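Local coordinates for tRNA (cytosine(72)-C(5))-methyltransferase (Pyrococcus horikoshii, PDB 5ZVE), which methylates the C5 position of cytosine 72 in several tRNAs, using S-adenosyl-L-methionine as the methyl donor, at residues Asp229-Lys232 / Asn233-Arg236; Thr297-Tyr300 / Gln301-Phe304; Phe304-Ala307 / Ala308-Ser311; Thr322-Ser326 / Tyr327-Glu331; Val334-Met337 / Ile338-Met342. All coordinates share one frame; numbering follows the deposited sequence.

Overall arrangement
All five contacts lie in the methyltransferase domain and follow one another along the chain in numerical order. Contact 1 is the turn between strand 225-229 and helix 232-245. Contacts 2 and 3 are consecutive stretches of helix 291-310, with centres 11 Å apart and Phe304 in common. Contact 4 leads from strand 316-322 into helix 331-339, and contact 5 covers the end of that helix. Contacts 1 and 2, with centres 19 Å apart, hold the ribose and the adenine of S-adenosyl-L-homocysteine respectively. Contact 4 carries the predicted nucleophile and touches contact 2 through Glu329 and Gln301, joining cofactor pocket to active-site loop. Contact 5 packs on contact 3, where helices 331-339 and 291-310 lie against each other.

Contact 1: residues Asp229-Lys232 / Asn233-Arg236; sequences DKSK and NRLR. With SAH (S-adenosyl-L-homocysteine), chain C.
The turn from strand 225-229 into helix 232-245 is the acidic ribose-binding loop of the class I methyltransferase fold, and in it Ser231 caps the helix N-terminus through the backbone N of Arg234. Ser231 OG accepts a weak but nearly straight capping bond from Arg234 N at 3.5 Å, and the same hydroxyl lies beside Arg234 CG. Farther out, the arginine chain bends at chi3 (65°) and brings Arg234 NE to 2.5 Å from O3' of the bound S-adenosyl-L-homocysteine, a very short hydrogen bond. NH2 adds a weak one to that oxygen, which sits at the guanidinium edge, near its plane. Asp229 takes the other hydroxyl: O2' donates to OD1 across a very short 2.5 Å. Asp229 OD1 also receives Ser231 N on its anti lone pair, at 3.0 Å, closing an Asx turn. One carboxylate oxygen therefore grips the ribose and sets the cap residue at once. Behind this polar face, Leu235 CD2 packs 3.7 Å from Asp229 CB. Ala207 N, in the loop following strand 201-203, donates to Asp229 OD2. Leu235 also rests on Leu252 and Gln254, fitting the start of helix 232-245 against strand 250-254.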
# COMPACT_ATOMS: atom_id res chain seq x y z
N ASP A 229 0.59 -1.10 -17.50
CA ASP A 229 1.69 -1.53 -16.65
C ASP A 229 2.76 -2.24 -17.47
O ASP A 229 2.45 -2.85 -18.49
CB ASP A 229 1.20 -2.44 -15.53
CG ASP A 229 2.08 -2.36 -14.30
OD1 ASP A 229 3.16 -2.99 -14.28
OD2 ASP A 229 1.70 -1.66 -13.34
N LYS A 230 4.00 -2.15 -17.03
CA LYS A 230 5.11 -2.78 -17.74
C LYS A 230 5.27 -4.25 -17.37
O LYS A 230 5.76 -5.05 -18.17
CB LYS A 230 6.42 -2.04 -17.43
CG LYS A 230 7.58 -2.44 -18.33
CD LYS A 230 8.88 -1.78 -17.90
CE LYS A 230 9.30 -2.24 -16.51
NZ LYS A 230 10.66 -1.74 -16.14
N SER A 231 4.83 -4.61 -16.17
CA SER A 231 5.03 -5.97 -15.66
C SER A 231 3.91 -6.90 -16.10
O SER A 231 2.74 -6.65 -15.81
CB SER A 231 5.14 -5.94 -14.13
OG SER A 231 5.43 -7.23 -13.61
N LYS A 232 4.27 -7.98 -16.78
CA LYS A 232 3.28 -8.93 -17.27
C LYS A 232 2.69 -9.75 -16.13
O LYS A 232 1.50 -10.08 -16.14
CB LYS A 232 3.89 -9.85 -18.33
CG LYS A 232 2.88 -10.75 -19.03
CD LYS A 232 3.55 -11.58 -20.11
CE LYS A 232 4.10 -10.68 -21.21
NZ LYS A 232 4.98 -11.40 -22.17
N ASN A 233 3.52 -10.07 -15.14
CA ASN A 233 3.08 -10.82 -13.98
C ASN A 233 2.09 -10.03 -13.13
O ASN A 233 1.05 -10.54 -12.73
CB ASN A 233 4.28 -11.25 -13.13
CG ASN A 233 5.20 -12.20 -13.86
OD1 ASN A 233 4.81 -12.82 -14.86
ND2 ASN A 233 6.43 -12.32 -13.38
N ARG A 234 2.44 -8.78 -12.84
CA ARG A 234 1.55 -7.90 -12.10
C ARG A 234 0.27 -7.63 -12.89
O ARG A 234 -0.80 -7.47 -12.32
CB ARG A 234 2.27 -6.60 -11.73
CG ARG A 234 3.43 -6.81 -10.76
CD ARG A 234 4.26 -5.55 -10.57
NE ARG A 234 3.52 -4.47 -9.94
CZ ARG A 234 3.21 -4.41 -8.64
NH1 ARG A 234 3.58 -5.38 -7.82
NH2 ARG A 234 2.53 -3.37 -8.17
N LEU A 235 0.38 -7.59 -14.22
CA LEU A 235 -0.80 -7.51 -15.07
C LEU A 235 -1.61 -8.80 -15.00
O LEU A 235 -2.84 -8.77 -15.06
CB LEU A 235 -0.41 -7.21 -16.51
CG LEU A 235 -0.12 -5.74 -16.80
CD1 LEU A 235 0.31 -5.56 -18.25
CD2 LEU A 235 -1.34 -4.90 -16.50
N ARG A 236 -0.93 -9.93 -14.90
CA ARG A 236 -1.59 -11.22 -14.74
C ARG A 236 -2.40 -11.26 -13.44
O ARG A 236 -3.52 -11.76 -13.40
CB ARG A 236 -0.57 -12.36 -14.77
CG ARG A 236 -1.17 -13.74 -14.63
CD ARG A 236 -0.11 -14.81 -14.85
NE ARG A 236 0.68 -14.53 -16.04
CZ ARG A 236 1.59 -15.36 -16.54
NH1 ARG A 236 1.82 -16.53 -15.97
NH2 ARG A 236 2.26 -15.02 -17.64
N SAH C . -1.61 1.82 -8.86
CA SAH C . -1.45 0.43 -8.46
CB SAH C . -0.05 0.17 -7.89
CG SAH C . 1.11 0.90 -8.58
SD SAH C . 2.69 0.19 -8.08
C SAH C . -2.54 -0.05 -7.50
O SAH C . -3.28 0.74 -6.93
OXT SAH C . -2.70 -1.25 -7.27
C5' SAH C . 3.60 0.93 -9.46
C4' SAH C . 3.53 0.14 -10.76
O4' SAH C . 4.24 0.81 -11.78
C3' SAH C . 4.13 -1.26 -10.68
O3' SAH C . 3.12 -2.21 -10.89
C2' SAH C . 5.12 -1.35 -11.83
O2' SAH C . 4.90 -2.53 -12.57
C1' SAH C . 4.76 -0.15 -12.68
N9 SAH C . 5.88 0.40 -13.47
C8 SAH C . 7.19 0.60 -13.08
N7 SAH C . 7.87 1.12 -14.13
C5 SAH C . 7.03 1.26 -15.17
C6 SAH C . 7.19 1.74 -16.47
N6 SAH C . 8.38 2.18 -16.89
N1 SAH C . 6.12 1.76 -17.33
C2 SAH C . 4.88 1.30 -16.91
N3 SAH C . 4.72 0.83 -15.62
C4 SAH C . 5.78 0.81 -14.77
O HOH W 1 6.81 -9.82 -15.38

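Contact 2: residues Thr297-Tyr300 / Gln301-Phe304; sequences TARY and QRAF. With SAH (S-adenosyl-L-homocysteine), chain C.
Tyr300 and Phe304, one helical turn apart, close on the adenine of S-adenosyl-L-homocysteine together. Adenine N6 donates to Tyr300 OH across 2.6 Å, with an N-H...O angle of 156°. Phe304 comes over the purine face with its ring edge, CZ standing 3.4 Å from C6. The two rings also meet each other as a T-shaped pair, planes 79° apart: Phe304 CE1 points at the rim of one Tyr300 face, 3.5 Å from CE2. Their first torsions differ. Tyr300 CG is anti to the backbone N (chi1 -179°), whereas Phe304 CG lies beside its own N, and this brings both rings to the ligand side of the helix. A leucine in place of Tyr300 would probably leave adenine N6 without its hydroxyl acceptor and the Phe304 edge without the face it leans on. Behind the pair, Tyr300 O lies in the plane of the Phe304 ring, 3.2 Å from CD1. Gln301 runs back along the helix, its NE2 3.7 Å from Thr297 CG2, and donates onward to Pro275 O. Arg302 lays one guanidinium face over Ala298 O, an oxygen that also accepts from Asn333 ND2. Asn333 belongs to helix 331-339, which neighbours helix 291-310 here, and Arg258 from a loop touches Tyr300 and Ala303.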
# COMPACT_ATOMS: atom_id res chain seq x y z
N THR A 297 14.81 7.83 -8.41
CA THR A 297 13.39 7.53 -8.61
C THR A 297 12.58 8.78 -8.95
O THR A 297 11.68 8.73 -9.78
CB THR A 297 12.79 6.86 -7.36
OG1 THR A 297 13.56 5.69 -7.04
CG2 THR A 297 11.34 6.46 -7.61
N ALA A 298 12.91 9.90 -8.31
CA ALA A 298 12.26 11.17 -8.63
C ALA A 298 12.49 11.53 -10.09
O ALA A 298 11.57 11.99 -10.78
CB ALA A 298 12.77 12.28 -7.73
N ARG A 299 13.71 11.31 -10.56
CA ARG A 299 14.05 11.59 -11.96
C ARG A 299 13.28 10.64 -12.87
O ARG A 299 12.81 11.02 -13.94
CB ARG A 299 15.56 11.47 -12.18
CG ARG A 299 16.03 11.86 -13.58
CD ARG A 299 17.56 12.02 -13.65
NE ARG A 299 18.26 10.80 -13.24
CZ ARG A 299 18.92 10.66 -12.10
NH1 ARG A 299 18.98 11.67 -11.24
NH2 ARG A 299 19.53 9.51 -11.82
N TYR A 300 13.13 9.40 -12.41
CA TYR A 300 12.40 8.38 -13.16
C TYR A 300 10.92 8.75 -13.29
O TYR A 300 10.30 8.51 -14.33
CB TYR A 300 12.57 7.03 -12.46
CG TYR A 300 11.88 5.85 -13.12
CD1 TYR A 300 12.19 5.47 -14.42
CD2 TYR A 300 10.95 5.09 -12.42
CE1 TYR A 300 11.58 4.39 -15.02
CE2 TYR A 300 10.33 4.00 -13.01
CZ TYR A 300 10.64 3.66 -14.31
OH TYR A 300 10.03 2.57 -14.90
N GLN A 301 10.35 9.35 -12.25
CA GLN A 301 8.93 9.71 -12.25
C GLN A 301 8.62 10.85 -13.22
O GLN A 301 7.53 10.92 -13.78
CB GLN A 301 8.49 10.09 -10.84
CG GLN A 301 8.52 8.93 -9.85
CD GLN A 301 8.52 9.40 -8.42
OE1 GLN A 301 8.83 10.56 -8.14
NE2 GLN A 301 8.20 8.50 -7.49
N ARG A 302 9.59 11.76 -13.40
CA ARG A 302 9.41 12.90 -14.29
C ARG A 302 9.11 12.47 -15.72
O ARG A 302 8.39 13.16 -16.44
CB ARG A 302 10.64 13.81 -14.26
CG ARG A 302 10.70 14.69 -13.02
CD ARG A 302 11.99 15.48 -12.94
NE ARG A 302 12.23 15.93 -11.58
CZ ARG A 302 13.26 15.54 -10.84
NH1 ARG A 302 14.17 14.72 -11.34
NH2 ARG A 302 13.40 15.99 -9.60
N ALA A 303 9.68 11.35 -16.13
CA ALA A 303 9.41 10.80 -17.44
C ALA A 303 7.93 10.45 -17.59
O ALA A 303 7.31 10.75 -18.61
CB ALA A 303 10.28 9.59 -17.70
N PHE A 304 7.36 9.81 -16.56
CA PHE A 304 5.93 9.51 -16.52
C PHE A 304 5.07 10.77 -16.57
O PHE A 304 4.12 10.88 -17.35
CB PHE A 304 5.57 8.73 -15.24
CG PHE A 304 6.14 7.35 -15.18
CD1 PHE A 304 7.48 7.15 -14.88
CD2 PHE A 304 5.33 6.24 -15.36
CE1 PHE A 304 8.01 5.87 -14.80
CE2 PHE A 304 5.85 4.96 -15.28
CZ PHE A 304 7.19 4.78 -15.00
N SAH C . -1.61 1.82 -8.86
CA SAH C . -1.45 0.43 -8.46
CB SAH C . -0.05 0.17 -7.89
CG SAH C . 1.11 0.90 -8.58
SD SAH C . 2.69 0.19 -8.08
C SAH C . -2.54 -0.05 -7.50
O SAH C . -3.28 0.74 -6.93
OXT SAH C . -2.70 -1.25 -7.27
C5' SAH C . 3.60 0.93 -9.46
C4' SAH C . 3.53 0.14 -10.76
O4' SAH C . 4.24 0.81 -11.78
C3' SAH C . 4.13 -1.26 -10.68
O3' SAH C . 3.12 -2.21 -10.89
C2' SAH C . 5.12 -1.35 -11.83
O2' SAH C . 4.90 -2.53 -12.57
C1' SAH C . 4.76 -0.15 -12.68
N9 SAH C . 5.88 0.40 -13.47
C8 SAH C . 7.19 0.60 -13.08
N7 SAH C . 7.87 1.12 -14.13
C5 SAH C . 7.03 1.26 -15.17
C6 SAH C . 7.19 1.74 -16.47
N6 SAH C . 8.38 2.18 -16.89
N1 SAH C . 6.12 1.76 -17.33
C2 SAH C . 4.88 1.30 -16.91
N3 SAH C . 4.72 0.83 -15.62
C4 SAH C . 5.78 0.81 -14.77

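Contact 3: residues Phe304-Ala307 / Ala308-Ser311; sequences FIWA and AIKS. With SAH (S-adenosyl-L-homocysteine), chain C.
The indole of Trp306 lies between two lysine chains: Lys310, the next turn of the same helix, covers one face, and Lys340, from the loop following helix 331-339, makes a cation-pi contact from the other. On the Lys310 side the contact is made by methylenes. CG stands 3.8 Å from the centroid of the six-membered ring and only 9° off its normal, a well-centred CH-pi contact, and CD follows at 3.6 Å from CE2. The chain then bends at chi3 (-58°), which carries CE over the five-membered ring, 3.6 Å from NE1. Trp306 and Lys310 also touch a crystal neighbour, so the lattice may contribute to their pose. A second feature is the doubled hold on Ala307 O. Ser311 OG donates to it across 2.8 Å, almost straight down the carbonyl bond, while Ser311 N reaches it only weakly at 3.2 Å. The buried hydroxyl is satisfied in this way. Ile305 and Ile309 form the apolar flank, lying side by side and pointing the same way, with Ile305 CG2 and Ile309 CD1 3.8 Å apart. Of the surroundings, Phe336 and Met337 of helix 331-339 pack on Ile305. Toward the central sheet, Ala308 meets Ile270 of strand 267-273 and Leu318 of strand 316-322, and Phe304 rests on Leu272, so this end of helix 291-310 packs on the sheet with helix 331-339 beside it.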
# COMPACT_ATOMS: atom_id res chain seq x y z
N PHE A 304 7.36 9.81 -16.56
CA PHE A 304 5.93 9.51 -16.52
C PHE A 304 5.07 10.77 -16.57
O PHE A 304 4.12 10.88 -17.35
CB PHE A 304 5.57 8.73 -15.24
CG PHE A 304 6.14 7.35 -15.18
CD1 PHE A 304 7.48 7.15 -14.88
CD2 PHE A 304 5.33 6.24 -15.36
CE1 PHE A 304 8.01 5.87 -14.80
CE2 PHE A 304 5.85 4.96 -15.28
CZ PHE A 304 7.19 4.78 -15.00
N ILE A 305 5.44 11.72 -15.72
CA ILE A 305 4.70 12.96 -15.56
C ILE A 305 4.62 13.73 -16.86
O ILE A 305 3.55 14.18 -17.27
CB ILE A 305 5.37 13.85 -14.50
CG1 ILE A 305 5.23 13.22 -13.11
CG2 ILE A 305 4.78 15.24 -14.56
CD1 ILE A 305 6.09 13.90 -12.06
N TRP A 306 5.77 13.89 -17.51
CA TRP A 306 5.85 14.57 -18.80
C TRP A 306 4.98 13.85 -19.83
O TRP A 306 4.23 14.48 -20.57
CB TRP A 306 7.31 14.66 -19.27
CG TRP A 306 7.54 15.39 -20.57
CD1 TRP A 306 8.30 14.96 -21.63
CD2 TRP A 306 7.01 16.67 -20.95
NE1 TRP A 306 8.28 15.89 -22.64
CE2 TRP A 306 7.50 16.95 -22.25
CE3 TRP A 306 6.18 17.60 -20.33
CZ2 TRP A 306 7.17 18.12 -22.93
CZ3 TRP A 306 5.86 18.77 -21.01
CH2 TRP A 306 6.36 19.02 -22.30
N ALA A 307 5.07 12.52 -19.85
CA ALA A 307 4.27 11.71 -20.75
C ALA A 307 2.78 11.90 -20.49
O ALA A 307 1.97 11.92 -21.42
CB ALA A 307 4.65 10.24 -20.63
N ALA A 308 2.41 12.06 -19.22
CA ALA A 308 1.02 12.27 -18.84
C ALA A 308 0.52 13.64 -19.28
O ALA A 308 -0.57 13.76 -19.83
CB ALA A 308 0.85 12.11 -17.34
N ILE A 309 1.33 14.66 -19.01
CA ILE A 309 1.00 16.03 -19.37
C ILE A 309 0.76 16.16 -20.87
O ILE A 309 -0.21 16.80 -21.30
CB ILE A 309 2.12 17.00 -18.94
CG1 ILE A 309 2.22 17.06 -17.42
CG2 ILE A 309 1.89 18.39 -19.52
CD1 ILE A 309 3.38 17.90 -16.91
N LYS A 310 1.63 15.55 -21.67
CA LYS A 310 1.51 15.62 -23.12
C LYS A 310 0.31 14.82 -23.64
O LYS A 310 -0.18 15.07 -24.74
CB LYS A 310 2.79 15.12 -23.79
CG LYS A 310 3.98 16.04 -23.64
CD LYS A 310 5.13 15.63 -24.57
CE LYS A 310 5.58 14.20 -24.31
NZ LYS A 310 6.72 13.80 -25.19
N SER A 311 -0.16 13.87 -22.84
CA SER A 311 -1.29 13.05 -23.24
C SER A 311 -2.61 13.54 -22.66
O SER A 311 -3.66 12.93 -22.87
CB SER A 311 -1.07 11.59 -22.82
OG SER A 311 0.11 11.06 -23.39
N SAH C . -1.61 1.82 -8.86
CA SAH C . -1.45 0.43 -8.46
CB SAH C . -0.05 0.17 -7.89
CG SAH C . 1.11 0.90 -8.58
SD SAH C . 2.69 0.19 -8.08
C SAH C . -2.54 -0.05 -7.50
O SAH C . -3.28 0.74 -6.93
OXT SAH C . -2.70 -1.25 -7.27
C5' SAH C . 3.60 0.93 -9.46
C4' SAH C . 3.53 0.14 -10.76
O4' SAH C . 4.24 0.81 -11.78
C3' SAH C . 4.13 -1.26 -10.68
O3' SAH C . 3.12 -2.21 -10.89
C2' SAH C . 5.12 -1.35 -11.83
O2' SAH C . 4.90 -2.53 -12.57
C1' SAH C . 4.76 -0.15 -12.68
N9 SAH C . 5.88 0.40 -13.47
C8 SAH C . 7.19 0.60 -13.08
N7 SAH C . 7.87 1.12 -14.13
C5 SAH C . 7.03 1.26 -15.17
C6 SAH C . 7.19 1.74 -16.47
N6 SAH C . 8.38 2.18 -16.89
N1 SAH C . 6.12 1.76 -17.33
C2 SAH C . 4.88 1.30 -16.91
N3 SAH C . 4.72 0.83 -15.62
C4 SAH C . 5.78 0.81 -14.77

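Contact 4: residues Thr322-Ser326 / Tyr327-Glu331; sequences TCTLS and YEENE
Ser326 OG is gripped twice by Glu329: it donates to OE2 at 2.8 Å and accepts from the backbone N at 3.2 Å. With chi1 at 78°, OG lies between the serine's own N and carbonyl carbon, where it faces Glu329. It meets OE2 on the anti side of the carboxylate, well out of its plane, and Thr277 OG1 bonds the same oxygen. Beside this pair Asn330, which closes a type I turn from Tyr327, spreads its amide between Thr322 and Thr324. Its OD1 takes Thr322 OG1 at 2.7 Å, in the carbonyl plane on a lone pair. Its ND2 donates to Thr324 O at 3.0 Å, the oxygen lying near the amide plane although the donor stands above the plane of that carbonyl. Thr322 OG1 in turn weakly accepts Thr324 N. A valine at Asn330 would probably leave Thr322 OG1 and Thr324 O without their side-chain mate, and the loop free to shift between them. That loop carries Cys323, the predicted nucleophile, in the Thr-Cys sequence characteristic of RNA cytosine-C5 methyltransferases. The cysteine side chain itself turns away from Asn330 and Glu329. Buried amide, hydroxyl and carboxylate groups thus appear to hold the backbone on both sides of Cys323, with none of them touching its sulfur.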
# COMPACT_ATOMS: atom_id res chain seq x y z
N THR A 322 1.92 9.02 -4.59
CA THR A 322 2.98 8.10 -4.20
C THR A 322 2.76 7.59 -2.79
O THR A 322 2.04 8.22 -2.00
CB THR A 322 4.38 8.75 -4.26
OG1 THR A 322 4.54 9.63 -3.14
CG2 THR A 322 4.59 9.54 -5.56
N CYS A 323 3.36 6.45 -2.47
CA CYS A 323 3.41 5.97 -1.09
C CYS A 323 4.80 6.23 -0.51
O CYS A 323 5.39 5.35 0.12
CB CYS A 323 3.06 4.48 -1.02
SG CYS A 323 4.17 3.37 -1.94
N THR A 324 5.30 7.44 -0.71
CA THR A 324 6.62 7.80 -0.21
C THR A 324 6.58 9.16 0.47
O THR A 324 5.68 9.96 0.24
CB THR A 324 7.67 7.82 -1.34
OG1 THR A 324 8.98 7.71 -0.77
CG2 THR A 324 7.57 9.09 -2.16
N LEU A 325 7.57 9.41 1.32
CA LEU A 325 7.60 10.64 2.11
C LEU A 325 8.50 11.73 1.53
O LEU A 325 8.39 12.89 1.92
CB LEU A 325 8.07 10.31 3.53
CG LEU A 325 7.17 9.35 4.30
CD1 LEU A 325 7.94 8.76 5.47
CD2 LEU A 325 5.94 10.09 4.79
N SER A 326 9.37 11.37 0.59
CA SER A 326 10.43 12.28 0.14
C SER A 326 9.86 13.56 -0.48
O SER A 326 8.77 13.56 -1.06
CB SER A 326 11.35 11.59 -0.87
OG SER A 326 10.75 11.52 -2.15
N TYR A 327 10.61 14.65 -0.33
CA TYR A 327 10.24 15.90 -0.96
C TYR A 327 10.37 15.80 -2.47
O TYR A 327 9.46 16.18 -3.21
CB TYR A 327 11.10 17.06 -0.44
CG TYR A 327 10.66 18.40 -0.98
CD1 TYR A 327 9.69 19.15 -0.33
CD2 TYR A 327 11.20 18.91 -2.15
CE1 TYR A 327 9.28 20.37 -0.83
CE2 TYR A 327 10.80 20.12 -2.66
CZ TYR A 327 9.84 20.85 -2.00
OH TYR A 327 9.43 22.06 -2.50
N GLU A 328 11.52 15.30 -2.93
CA GLU A 328 11.86 15.29 -4.35
C GLU A 328 10.84 14.54 -5.21
O GLU A 328 10.50 14.99 -6.30
CB GLU A 328 13.25 14.66 -4.56
CG GLU A 328 14.43 15.49 -4.05
CD GLU A 328 14.66 15.34 -2.56
OE1 GLU A 328 13.91 14.57 -1.91
OE2 GLU A 328 15.60 15.97 -2.03
N GLU A 329 10.34 13.41 -4.71
CA GLU A 329 9.38 12.61 -5.47
C GLU A 329 7.98 13.19 -5.39
O GLU A 329 7.09 12.80 -6.15
CB GLU A 329 9.34 11.16 -4.96
CG GLU A 329 10.64 10.40 -5.09
CD GLU A 329 10.60 9.06 -4.36
OE1 GLU A 329 9.99 8.12 -4.89
OE2 GLU A 329 11.17 8.97 -3.26
N ASN A 330 7.78 14.15 -4.49
CA ASN A 330 6.45 14.67 -4.24
C ASN A 330 6.31 16.15 -4.59
O ASN A 330 6.03 16.48 -5.74
CB ASN A 330 6.08 14.43 -2.78
CG ASN A 330 5.91 12.95 -2.47
OD1 ASN A 330 5.50 12.18 -3.34
ND2 ASN A 330 6.25 12.55 -1.24
N GLU A 331 6.48 17.03 -3.61
CA GLU A 331 6.35 18.46 -3.86
C GLU A 331 7.32 18.92 -4.95
O GLU A 331 6.99 19.77 -5.77
CB GLU A 331 6.56 19.26 -2.58
CG GLU A 331 5.40 19.19 -1.59
CD GLU A 331 5.51 18.01 -0.64
OE1 GLU A 331 6.34 17.11 -0.88
OE2 GLU A 331 4.75 17.99 0.36

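Contact 5: residues Val334-Met337 / Ile338-Met342; sequences VKFM and IRKGM
Phe336 lies under the bent chain of Lys340, whose CE comes within 3.5 Å of ring atom CE1. The lysine CD makes an off-centre CH-pi contact, 4.3 Å from the ring centroid and 29° off its normal. A kink at chi2 (42°) brings CD and CE to the ring. Here helix 331-339 ends in what has the glycine and the six-to-one bond of a Schellman motif: Met342 N donates back to Met337 O at 3.1 Å, and Gly341 takes the left-handed backbone conformation that makes the reversal possible. A side chain at that position would jam against the preceding carbonyl oxygen. The apolar partner expected of this motif is present too, with Met337 CB and Met342 CB 4.1 Å apart. Both methionines pack on Leu318 and Leu379 of the central sheet, while Met342 also touches Ile309 of helix 291-310. On the outer side Arg339 folds back over the previous turn. One face of its guanidinium covers Lys335 O and Phe336 CA, the latter 3.7 Å from NH2, and NH2 also approaches the edge of the Phe336 ring. Met337 O is the oxygen on which the turn closes: Lys340 N also donates to it, at 3.0 Å, 73° out of the carbonyl plane and from the face opposite to Met342 N.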
# COMPACT_ATOMS: atom_id res chain seq x y z
N VAL A 334 5.92 18.08 -8.25
CA VAL A 334 4.75 18.87 -8.59
C VAL A 334 5.17 20.24 -9.13
O VAL A 334 4.56 20.74 -10.07
CB VAL A 334 3.81 19.06 -7.41
CG1 VAL A 334 2.58 19.81 -7.89
CG2 VAL A 334 3.40 17.71 -6.84
N LYS A 335 6.20 20.84 -8.54
CA LYS A 335 6.78 22.07 -9.07
C LYS A 335 7.18 21.92 -10.53
O LYS A 335 6.96 22.82 -11.34
CB LYS A 335 7.99 22.51 -8.24
CG LYS A 335 7.63 23.06 -6.87
CD LYS A 335 8.87 23.52 -6.15
CE LYS A 335 8.51 24.17 -4.82
NZ LYS A 335 9.71 24.77 -4.17
N PHE A 336 7.77 20.78 -10.86
CA PHE A 336 8.04 20.41 -12.25
C PHE A 336 6.78 20.53 -13.11
O PHE A 336 6.80 21.13 -14.18
CB PHE A 336 8.61 18.99 -12.30
CG PHE A 336 8.77 18.44 -13.70
CD1 PHE A 336 9.70 18.98 -14.57
CD2 PHE A 336 8.00 17.37 -14.13
CE1 PHE A 336 9.86 18.46 -15.84
CE2 PHE A 336 8.15 16.85 -15.40
CZ PHE A 336 9.08 17.40 -16.26
N MET A 337 5.67 19.97 -12.62
CA MET A 337 4.40 20.00 -13.35
C MET A 337 3.89 21.43 -13.52
O MET A 337 3.31 21.78 -14.55
CB MET A 337 3.35 19.16 -12.62
CG MET A 337 3.74 17.71 -12.43
SD MET A 337 2.44 16.63 -11.77
CE MET A 337 2.14 17.31 -10.16
N ILE A 338 4.09 22.24 -12.49
CA ILE A 338 3.65 23.62 -12.53
C ILE A 338 4.44 24.39 -13.59
O ILE A 338 3.91 25.28 -14.25
CB ILE A 338 3.79 24.28 -11.14
CG1 ILE A 338 2.88 23.56 -10.14
CG2 ILE A 338 3.45 25.76 -11.18
CD1 ILE A 338 2.91 24.13 -8.74
N ARG A 339 5.71 24.03 -13.79
CA ARG A 339 6.52 24.63 -14.85
C ARG A 339 6.11 24.15 -16.25
O ARG A 339 6.45 24.79 -17.25
CB ARG A 339 8.01 24.35 -14.62
CG ARG A 339 8.55 25.00 -13.36
CD ARG A 339 10.09 24.99 -13.29
NE ARG A 339 10.66 23.65 -13.23
CZ ARG A 339 10.97 23.01 -12.11
NH1 ARG A 339 10.77 23.60 -10.94
NH2 ARG A 339 11.49 21.79 -12.15
N LYS A 340 5.38 23.04 -16.31
CA LYS A 340 4.95 22.47 -17.59
C LYS A 340 3.47 22.72 -17.92
O LYS A 340 2.86 21.93 -18.65
CB LYS A 340 5.24 20.96 -17.63
CG LYS A 340 6.70 20.51 -17.95
CD LYS A 340 7.80 21.33 -17.28
CE LYS A 340 9.16 21.11 -17.97
NZ LYS A 340 9.37 21.96 -19.19
N GLY A 341 2.90 23.80 -17.40
CA GLY A 341 1.55 24.19 -17.78
C GLY A 341 0.42 23.52 -17.00
O GLY A 341 -0.72 23.49 -17.47
N MET A 342 0.74 22.96 -15.84
CA MET A 342 -0.27 22.37 -14.97
C MET A 342 -0.56 23.28 -13.79
O MET A 342 0.33 23.99 -13.32
CB MET A 342 0.18 21.00 -14.48
CG MET A 342 0.54 19.99 -15.56
SD MET A 342 -0.88 19.49 -16.55
CE MET A 342 -1.90 18.68 -15.31